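Local coordinates for G protein alpha subunit (Entamoeba histolytica, PDB 4FID) that binds guanine nucleotide as the alpha subunit of a heterotrimeric G protein and probably relays signals from transmembrane receptors as a GTPase switch, at residues P116-A119 with K120-E124; N236-D239 with L240-E243; A267-I270 with Q271-T275. All coordinates share one frame; numbering follows the deposited sequence. Where two conformers were deposited one is given.

Contact 1 (P116-A119 with K120-E124). With GDP (guanosine-5'-diphosphate), chain C.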
loop_
_atom_site.group_PDB
_atom_site.type_symbol
_atom_site.label_atom_id
_atom_site.label_comp_id
_atom_site.label_asym_id
_atom_site.label_seq_id
_atom_site.Cartn_x
_atom_site.Cartn_y
_atom_site.Cartn_z
ATOM N N PRO A 116 -9.964 0.791 -6.224
ATOM C CA PRO A 116 -9.086 1.060 -5.075
ATOM C C PRO A 116 -9.195 -0.034 -3.997
ATOM O O PRO A 116 -10.281 -0.545 -3.745
ATOM C CB PRO A 116 -9.608 2.404 -4.546
ATOM C CG PRO A 116 -10.272 3.051 -5.738
ATOM C CD PRO A 116 -10.866 1.920 -6.524
ATOM N N ASP A 117 -8.075 -0.398 -3.388
ATOM C CA ASP A 117 -8.036 -1.442 -2.353
ATOM C C ASP A 117 -8.995 -1.182 -1.186
ATOM O O ASP A 117 -9.417 -2.117 -0.501
ATOM C CB ASP A 117 -6.614 -1.584 -1.782
ATOM C CG ASP A 117 -5.591 -2.077 -2.821
ATOM O OD1 ASP A 117 -4.396 -2.219 -2.463
ATOM O OD2 ASP A 117 -5.973 -2.325 -3.987
ATOM N N CYS A 118 -9.321 0.085 -0.949
ATOM C CA CYS A 118 -10.051 0.458 0.248
ATOM C C CYS A 118 -11.571 0.284 0.111
ATOM O O CYS A 118 -12.320 0.587 1.054
ATOM C CB CYS A 118 -9.732 1.903 0.614
ATOM S SG CYS A 118 -10.251 3.074 -0.655
ATOM N N ALA A 119 -12.017 -0.208 -1.047
ATOM C CA ALA A 119 -13.441 -0.228 -1.375
ATOM C C ALA A 119 -14.297 -0.961 -0.342
ATOM O O ALA A 119 -15.190 -0.362 0.274
ATOM C CB ALA A 119 -13.674 -0.795 -2.764
ATOM N N LYS A 120 -14.027 -2.248 -0.160
ATOM C CA LYS A 120 -14.744 -3.070 0.812
ATOM C C LYS A 120 -14.721 -2.460 2.212
ATOM O O LYS A 120 -15.753 -2.419 2.892
ATOM C CB LYS A 120 -14.167 -4.481 0.853
ATOM C CG LYS A 120 -14.715 -5.349 1.989
ATOM C CD LYS A 120 -14.388 -6.814 1.737
ATOM C CE LYS A 120 -14.754 -7.702 2.921
ATOM N NZ LYS A 120 -14.434 -9.140 2.663
ATOM N N TYR A 121 -13.562 -1.967 2.642
ATOM C CA TYR A 121 -13.489 -1.334 3.960
ATOM C C TYR A 121 -14.460 -0.169 4.036
ATOM O O TYR A 121 -15.209 -0.054 4.992
ATOM C CB TYR A 121 -12.066 -0.884 4.302
ATOM C CG TYR A 121 -11.923 -0.150 5.625
ATOM C CD1 TYR A 121 -11.551 -0.828 6.785
ATOM C CD2 TYR A 121 -12.126 1.232 5.711
ATOM C CE1 TYR A 121 -11.404 -0.157 7.997
ATOM C CE2 TYR A 121 -11.985 1.915 6.916
ATOM C CZ TYR A 121 -11.618 1.213 8.058
ATOM O OH TYR A 121 -11.454 1.874 9.266
ATOM N N LEU A 122 -14.460 0.692 3.023
ATOM C CA LEU A 122 -15.372 1.833 3.027
ATOM C C LEU A 122 -16.829 1.389 3.162
ATOM O O LEU A 122 -17.539 1.895 4.004
ATOM C CB LEU A 122 -15.158 2.750 1.813
ATOM C CG LEU A 122 -13.797 3.463 1.874
ATOM C CD1 LEU A 122 -13.473 4.373 0.644
ATOM C CD2 LEU A 122 -13.714 4.226 3.162
ATOM N N PHE A 123 -17.253 0.422 2.357
ATOM C CA PHE A 123 -18.617 -0.095 2.421
ATOM C C PHE A 123 -18.987 -0.685 3.788
ATOM O O PHE A 123 -20.047 -0.391 4.337
ATOM C CB PHE A 123 -18.838 -1.123 1.305
ATOM C CG PHE A 123 -18.518 -0.582 -0.067
ATOM C CD1 PHE A 123 -18.592 0.788 -0.318
ATOM C CD2 PHE A 123 -18.124 -1.429 -1.097
ATOM C CE1 PHE A 123 -18.278 1.296 -1.569
ATOM C CE2 PHE A 123 -17.814 -0.923 -2.355
ATOM C CZ PHE A 123 -17.895 0.436 -2.592
ATOM N N GLU A 124 -18.110 -1.504 4.350
ATOM C CA GLU A 124 -18.398 -2.095 5.645
ATOM C C GLU A 124 -18.464 -1.071 6.766
ATOM O O GLU A 124 -18.927 -1.376 7.864
ATOM C CB GLU A 124 -17.386 -3.186 5.962
ATOM C CG GLU A 124 -17.543 -4.389 5.043
ATOM C CD GLU A 124 -16.406 -5.379 5.145
ATOM O OE1 GLU A 124 -15.439 -5.143 5.905
ATOM O OE2 GLU A 124 -16.483 -6.404 4.444
HETATM P PB GDP C . 2.049 5.198 -1.925
HETATM O O1B GDP C . 1.662 6.542 -1.362
HETATM O O2B GDP C . 2.204 5.316 -3.423
HETATM O O3B GDP C . 3.365 4.808 -1.302
HETATM O O3A GDP C . 0.932 4.052 -1.622
HETATM P PA GDP C . -0.270 4.196 -0.532
HETATM O O1A GDP C . 0.235 4.009 0.883
HETATM O O2A GDP C . -0.984 5.530 -0.665
HETATM O "O5'" GDP C . -1.300 3.015 -0.940
HETATM C "C5'" GDP C . -2.656 3.327 -1.274
HETATM C "C4'" GDP C . -3.638 2.216 -0.874
HETATM O "O4'" GDP C . -2.994 0.945 -0.702
HETATM C "C3'" GDP C . -4.381 2.526 0.427
HETATM O "O3'" GDP C . -5.803 2.482 0.194
HETATM C "C2'" GDP C . -3.934 1.444 1.401
HETATM O "O2'" GDP C . -4.982 1.097 2.324
HETATM C "C1'" GDP C . -3.516 0.305 0.467
HETATM N N9 GDP C . -2.535 -0.634 1.086
HETATM C C8 GDP C . -1.237 -0.410 1.386
HETATM N N7 GDP C . -0.661 -1.513 1.939
HETATM C C5 GDP C . -1.600 -2.475 1.997
HETATM C C6 GDP C . -1.686 -3.882 2.469
HETATM O O6 GDP C . -0.698 -4.459 2.960
HETATM N N1 GDP C . -2.854 -4.523 2.363
HETATM C C2 GDP C . -3.944 -3.937 1.827
HETATM N N2 GDP C . -5.086 -4.654 1.738
HETATM N N3 GDP C . -3.947 -2.658 1.370
HETATM C C4 GDP C . -2.828 -1.893 1.430
HETATM O O HOH W 1 -10.723 -2.419 1.843
#

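Contact 2 (N236-D239 with L240-E243). With GDP (guanosine-5'-diphosphate), chain C.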
loop_
_atom_site.group_PDB
_atom_site.type_symbol
_atom_site.label_atom_id
_atom_site.label_comp_id
_atom_site.label_asym_id
_atom_site.label_seq_id
_atom_site.Cartn_x
_atom_site.Cartn_y
_atom_site.Cartn_z
ATOM N N ASN A 236 4.977 -6.020 -0.124
ATOM C CA ASN A 236 3.768 -5.598 0.558
ATOM C C ASN A 236 2.501 -6.125 -0.092
ATOM O O ASN A 236 2.505 -6.551 -1.268
ATOM C CB ASN A 236 3.725 -4.078 0.623
ATOM C CG ASN A 236 2.717 -3.573 1.613
ATOM O OD1 ASN A 236 2.586 -4.119 2.713
ATOM N ND2 ASN A 236 2.003 -2.506 1.240
ATOM N N LYS A 237 1.424 -6.103 0.688
ATOM C CA LYS A 237 0.113 -6.571 0.235
ATOM C C LYS A 237 0.085 -8.074 0.059
ATOM O O LYS A 237 -0.539 -8.579 -0.869
ATOM C CB LYS A 237 -0.319 -5.862 -1.052
ATOM C CG LYS A 237 -0.303 -4.317 -0.916
ATOM C CD LYS A 237 -0.972 -3.647 -2.113
ATOM C CE LYS A 237 -1.143 -2.153 -1.903
ATOM N NZ LYS A 237 -1.739 -1.498 -3.095
HETATM N N MSE A 238 0.753 -8.776 0.974
HETATM C CA MSE A 238 0.786 -10.232 0.939
HETATM C C MSE A 238 -0.636 -10.814 1.047
HETATM O O MSE A 238 -0.961 -11.827 0.404
HETATM C CB MSE A 238 1.724 -10.789 2.025
HETATM C CG MSE A 238 1.764 -12.321 2.110
HETATM SE SE MSE A 238 2.781 -13.276 0.719
HETATM C CE MSE A 238 2.719 -15.080 1.480
ATOM N N ASP A 239 -1.489 -10.164 1.820
ATOM C CA ASP A 239 -2.898 -10.575 1.919
ATOM C C ASP A 239 -3.608 -10.548 0.559
ATOM O O ASP A 239 -4.218 -11.554 0.144
ATOM C CB ASP A 239 -3.671 -9.731 2.969
ATOM C CG ASP A 239 -3.478 -8.196 2.792
ATOM O OD1 ASP A 239 -2.382 -7.739 2.370
ATOM O OD2 ASP A 239 -4.437 -7.444 3.105
ATOM N N LEU A 240 -3.499 -9.405 -0.132
ATOM C CA LEU A 240 -4.125 -9.202 -1.434
ATOM C C LEU A 240 -3.562 -10.175 -2.439
ATOM O O LEU A 240 -4.284 -10.696 -3.288
ATOM C CB LEU A 240 -3.915 -7.771 -1.923
ATOM C CG LEU A 240 -4.658 -6.725 -1.081
ATOM C CD1 LEU A 240 -4.469 -5.301 -1.628
ATOM C CD2 LEU A 240 -6.150 -7.095 -0.989
ATOM N N PHE A 241 -2.267 -10.429 -2.329
ATOM C CA PHE A 241 -1.595 -11.335 -3.241
ATOM C C PHE A 241 -2.079 -12.799 -3.109
ATOM O O PHE A 241 -2.342 -13.447 -4.110
ATOM C CB PHE A 241 -0.085 -11.204 -3.042
ATOM C CG PHE A 241 0.729 -12.134 -3.886
ATOM C CD1 PHE A 241 0.815 -11.949 -5.256
ATOM C CD2 PHE A 241 1.435 -13.186 -3.294
ATOM C CE1 PHE A 241 1.592 -12.817 -6.047
ATOM C CE2 PHE A 241 2.204 -14.062 -4.066
ATOM C CZ PHE A 241 2.283 -13.875 -5.449
ATOM N N GLU A 242 -2.198 -13.300 -1.878
ATOM C CA GLU A 242 -2.709 -14.656 -1.608
ATOM C C GLU A 242 -4.004 -14.872 -2.373
ATOM O O GLU A 242 -4.151 -15.825 -3.132
ATOM C CB GLU A 242 -3.030 -14.819 -0.111
ATOM C CG GLU A 242 -2.175 -15.817 0.669
ATOM C CD GLU A 242 -3.004 -16.793 1.539
ATOM O OE1 GLU A 242 -3.824 -16.339 2.378
ATOM O OE2 GLU A 242 -2.823 -18.025 1.379
ATOM N N GLU A 243 -4.947 -13.966 -2.136
ATOM C CA GLU A 243 -6.296 -14.047 -2.661
ATOM C C GLU A 243 -6.286 -13.910 -4.181
ATOM O O GLU A 243 -6.926 -14.693 -4.901
ATOM C CB GLU A 243 -7.157 -12.952 -2.015
ATOM C CG GLU A 243 -8.567 -12.830 -2.579
ATOM C CD GLU A 243 -9.400 -14.100 -2.391
ATOM O OE1 GLU A 243 -9.633 -14.508 -1.225
ATOM O OE2 GLU A 243 -9.827 -14.687 -3.412
HETATM P PB GDP C . 2.049 5.198 -1.925
HETATM O O1B GDP C . 1.662 6.542 -1.362
HETATM O O2B GDP C . 2.204 5.316 -3.423
HETATM O O3B GDP C . 3.365 4.808 -1.302
HETATM O O3A GDP C . 0.932 4.052 -1.622
HETATM P PA GDP C . -0.270 4.196 -0.532
HETATM O O1A GDP C . 0.235 4.009 0.883
HETATM O O2A GDP C . -0.984 5.530 -0.665
HETATM O "O5'" GDP C . -1.300 3.015 -0.940
HETATM C "C5'" GDP C . -2.656 3.327 -1.274
HETATM C "C4'" GDP C . -3.638 2.216 -0.874
HETATM O "O4'" GDP C . -2.994 0.945 -0.702
HETATM C "C3'" GDP C . -4.381 2.526 0.427
HETATM O "O3'" GDP C . -5.803 2.482 0.194
HETATM C "C2'" GDP C . -3.934 1.444 1.401
HETATM O "O2'" GDP C . -4.982 1.097 2.324
HETATM C "C1'" GDP C . -3.516 0.305 0.467
HETATM N N9 GDP C . -2.535 -0.634 1.086
HETATM C C8 GDP C . -1.237 -0.410 1.386
HETATM N N7 GDP C . -0.661 -1.513 1.939
HETATM C C5 GDP C . -1.600 -2.475 1.997
HETATM C C6 GDP C . -1.686 -3.882 2.469
HETATM O O6 GDP C . -0.698 -4.459 2.960
HETATM N N1 GDP C . -2.854 -4.523 2.363
HETATM C C2 GDP C . -3.944 -3.937 1.827
HETATM N N2 GDP C . -5.086 -4.654 1.738
HETATM N N3 GDP C . -3.947 -2.658 1.370
HETATM C C4 GDP C . -2.828 -1.893 1.430
#

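Contact 3 (A267-I270 with Q271-T275)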
loop_
_atom_site.group_PDB
_atom_site.type_symbol
_atom_site.label_atom_id
_atom_site.label_comp_id
_atom_site.label_asym_id
_atom_site.label_seq_id
_atom_site.Cartn_x
_atom_site.Cartn_y
_atom_site.Cartn_z
ATOM N N ALA A 267 5.600 -15.681 -3.894
ATOM C CA ALA A 267 6.157 -14.421 -3.448
ATOM C C ALA A 267 7.662 -14.472 -3.602
ATOM O O ALA A 267 8.291 -13.461 -3.928
ATOM C CB ALA A 267 5.759 -14.130 -2.018
ATOM N N GLN A 268 8.233 -15.654 -3.383
ATOM C CA GLN A 268 9.676 -15.879 -3.555
ATOM C C GLN A 268 10.112 -15.717 -5.015
ATOM O O GLN A 268 11.165 -15.144 -5.322
ATOM C CB GLN A 268 10.048 -17.271 -3.062
ATOM C CG GLN A 268 11.432 -17.737 -3.444
ATOM C CD GLN A 268 11.787 -19.081 -2.793
ATOM O OE1 GLN A 268 11.223 -20.138 -3.132
ATOM N NE2 GLN A 268 12.724 -19.040 -1.853
ATOM N N TYR A 269 9.279 -16.222 -5.910
ATOM C CA TYR A 269 9.530 -16.116 -7.328
ATOM C C TYR A 269 9.607 -14.639 -7.746
ATOM O O TYR A 269 10.522 -14.212 -8.428
ATOM C CB TYR A 269 8.420 -16.850 -8.061
ATOM C CG TYR A 269 8.630 -16.988 -9.548
ATOM C CD1 TYR A 269 8.185 -15.990 -10.419
ATOM C CD2 TYR A 269 9.251 -18.121 -10.090
ATOM C CE1 TYR A 269 8.352 -16.108 -11.770
ATOM C CE2 TYR A 269 9.417 -18.252 -11.445
ATOM C CZ TYR A 269 8.966 -17.240 -12.283
ATOM O OH TYR A 269 9.119 -17.329 -13.644
ATOM N N ILE A 270 8.643 -13.853 -7.309
ATOM C CA ILE A 270 8.690 -12.426 -7.546
ATOM C C ILE A 270 9.898 -11.793 -6.841
ATOM O O ILE A 270 10.630 -10.990 -7.429
ATOM C CB ILE A 270 7.361 -11.762 -7.155
ATOM C CG1 ILE A 270 6.236 -12.331 -8.023
ATOM C CG2 ILE A 270 7.447 -10.257 -7.314
ATOM C CD1 ILE A 270 4.877 -11.934 -7.584
ATOM N N GLN A 271 10.135 -12.173 -5.593
ATOM C CA GLN A 271 11.267 -11.615 -4.879
ATOM C C GLN A 271 12.583 -11.867 -5.637
ATOM O O GLN A 271 13.430 -10.984 -5.760
ATOM C CB GLN A 271 11.329 -12.187 -3.471
ATOM C CG GLN A 271 12.555 -11.782 -2.679
ATOM C CD GLN A 271 13.562 -12.904 -2.589
ATOM O OE1 GLN A 271 13.454 -13.775 -1.719
ATOM N NE2 GLN A 271 14.543 -12.906 -3.493
ATOM N N GLN A 272 12.753 -13.081 -6.145
ATOM C CA GLN A 272 13.980 -13.419 -6.840
ATOM C C GLN A 272 14.131 -12.657 -8.149
ATOM O O GLN A 272 15.251 -12.465 -8.607
ATOM C CB GLN A 272 14.091 -14.927 -7.052
ATOM C CG GLN A 272 14.320 -15.675 -5.767
ATOM C CD GLN A 272 14.043 -17.159 -5.885
ATOM O OE1 GLN A 272 13.527 -17.618 -6.901
ATOM N NE2 GLN A 272 14.406 -17.915 -4.864
ATOM N N LEU A 273 13.019 -12.202 -8.739
ATOM C CA LEU A 273 13.105 -11.332 -9.931
ATOM C C LEU A 273 13.684 -9.956 -9.633
ATOM O O LEU A 273 14.306 -9.368 -10.491
ATOM C CB LEU A 273 11.750 -11.155 -10.610
ATOM C CG LEU A 273 11.101 -12.407 -11.199
ATOM C CD1 LEU A 273 9.741 -12.060 -11.767
ATOM C CD2 LEU A 273 11.994 -13.028 -12.252
ATOM N N PHE A 274 13.453 -9.434 -8.428
ATOM C CA PHE A 274 14.063 -8.183 -7.975
ATOM C C PHE A 274 15.539 -8.342 -7.607
ATOM O O PHE A 274 16.334 -7.438 -7.824
ATOM C CB PHE A 274 13.344 -7.641 -6.731
ATOM C CG PHE A 274 12.004 -7.034 -7.002
ATOM C CD1 PHE A 274 10.872 -7.832 -7.099
ATOM C CD2 PHE A 274 11.867 -5.655 -7.133
ATOM C CE1 PHE A 274 9.629 -7.261 -7.350
ATOM C CE2 PHE A 274 10.617 -5.075 -7.383
ATOM C CZ PHE A 274 9.509 -5.862 -7.482
ATOM N N THR A 275 15.905 -9.472 -7.016
ATOM C CA THR A 275 17.225 -9.576 -6.402
ATOM C C THR A 275 18.324 -10.305 -7.212
ATOM O O THR A 275 19.504 -10.207 -6.875
ATOM C CB THR A 275 17.142 -10.101 -4.924
ATOM O OG1 THR A 275 16.600 -11.423 -4.892
ATOM C CG2 THR A 275 16.259 -9.202 -4.114
#

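Contact 1 (P116-A119 with K120-E124)
C118 and A119 hand their carbonyls to the amides of L122 and F123, the first turn of helix 119-124 in the all-helical domain of this G-alpha subunit. A type I beta turn from P116 to A119 leads into it, closed by A119 N on P116 O.

Backbone bonds come first. L122 N reaches C118 O at 2.9 Å and F123 N reaches A119 O at 3.0 Å, both nearly straight. One water bridges turn and helix: it donates to D117 O and accepts from Y121 N.

Apolar contacts follow the same spacing. A chi1 of 63° folds SG of C118 over its own main chain, where it meets CD1 of L122 at 3.7 Å. R145, a GDP-binding residue, touches the same cysteine.

The nucleotide lies on the side of D117. OD1 of D117 is 3.9 Å from O4' of GDP.

Ring contacts form the last group. Y121 stacks on H143 and sends its hydroxyl to D140. F123 turns towards W98 and helix 42-62. Back in the first turn, the F123 ring lies over its own helix backbone, with A119 O 3.3 Å above the ring plane and closer to CG and CD2 than to CZ.

Contact 2 (N236-D239 with L240-E243)
K237 and L240 meet beside the guanine of GDP, where their side chains cross at CD of K237 and CD1 of L240, 3.9 Å apart. K237 is the N-cap residue of helix 238-247. A chi1 of -55° swings its CG away from its own carbonyl, and the rest of the chain is extended. This lays the methylenes over one face of the purine: CG of K237 is 3.7 Å from C6 of GDP, and CE lies near N9. The ammonium group runs on past the base to a salt bridge with D117 and a hydrogen bond to the carbonyl of E15. These two partners fix the far end of the lysine.

D239 holds the Watson-Crick edge of the base. With chi1 at 50° its CG is flanked by both arms of its own main chain, which turns the carboxylate back to the ligand. OD1 of D239 accepts from N1 of GDP at 3.3 Å, and OD2 of D239 accepts from N2 of GDP at 3.2 Å. A weaker bond joins N1 to OD2. The methyl CD1 of L240 packs against the exocyclic amino group, 3.5 Å from N2 of GDP.

N236 works at the other edge. ND2 of N236 donates to N7 of GDP at 2.9 Å and also to the carbonyl of S16, while OD1 accepts from T307 and the amide of A309. Together these partners hold the amide in place.

The F241 ring points away from the base and meets Y197 at about 90°. Backbone bonds from F241 N to K237 O and from E242 N to M238 O form the first helical turn.

The sequence N236-K237-M238-D239, with selenomethionine at M238, is the NKxD motif of G proteins, the guanine-recognition site of the Ras-like domain.

Contact 3 (A267-I270 with Q271-T275)
Q272 N reaches Q268 O at 2.7 Å, the shortest backbone bond in this part of helix 263-275 of the Ras-like domain. Q271 N reaches A267 O at 2.8 Å in the same regular i to i+4 pattern. Toward the end of the helix the pattern slackens. L273 N bonds to Y269 O and weakly to I270 O, so it is shared between two carbonyls. I270 O in turn is split between two weak bonds, from L273 N at 3.0 Å and from F274 N at 3.4 Å.

On the exposed side, Q268 and Q272 pass over each other. Their amide planes are 20° apart, and the end of Q272 lies across the stem of Q268. Q271 bends at chi2 and sends NE2 forward to OG1 of T275 in a weak bond.

The other side is apolar. CE1 of Y269 comes within 4.3 Å of CD1 of L273, at an oblique angle to the ring. The tyrosine ring also makes edge-to-face contacts with F254 and Y257. A267 and I270 pack on F241 of helix 238-247. F274 rests on helix 209-222 and on F190 and T192 of strand 187-193, so this residue reaches the central sheet.

I270 and F274 run side by side in the same direction. F274 has CG anti to its carbonyl carbon (chi1 -74°), which brings the ring back alongside I270. CE1 of F274 then lies 3.7 Å from CG2 of I270, while I270 O meets the ring edge in plane at CD1.

Contacts 1 and 2 lie on the two sides of the GDP cleft, in the helical and the Ras-like domain. Both touch the nucleotide, and their centres are 15 Å apart. They join directly: OD1 of D117 is 2.8 Å from NZ of K237 in a salt bridge across the domain interface. Contact 3 packs against another flank of contact 2 and does not reach the nucleotide. Its centre is also 15 Å from that of contact 2, and CD1 of I270 packs 3.7 Å from CE1 of F241. A267 lies about 13 Å from GDP, measured from its side chain. Contacts 1 and 3 do not touch, with nearest atoms about 14 Å apart.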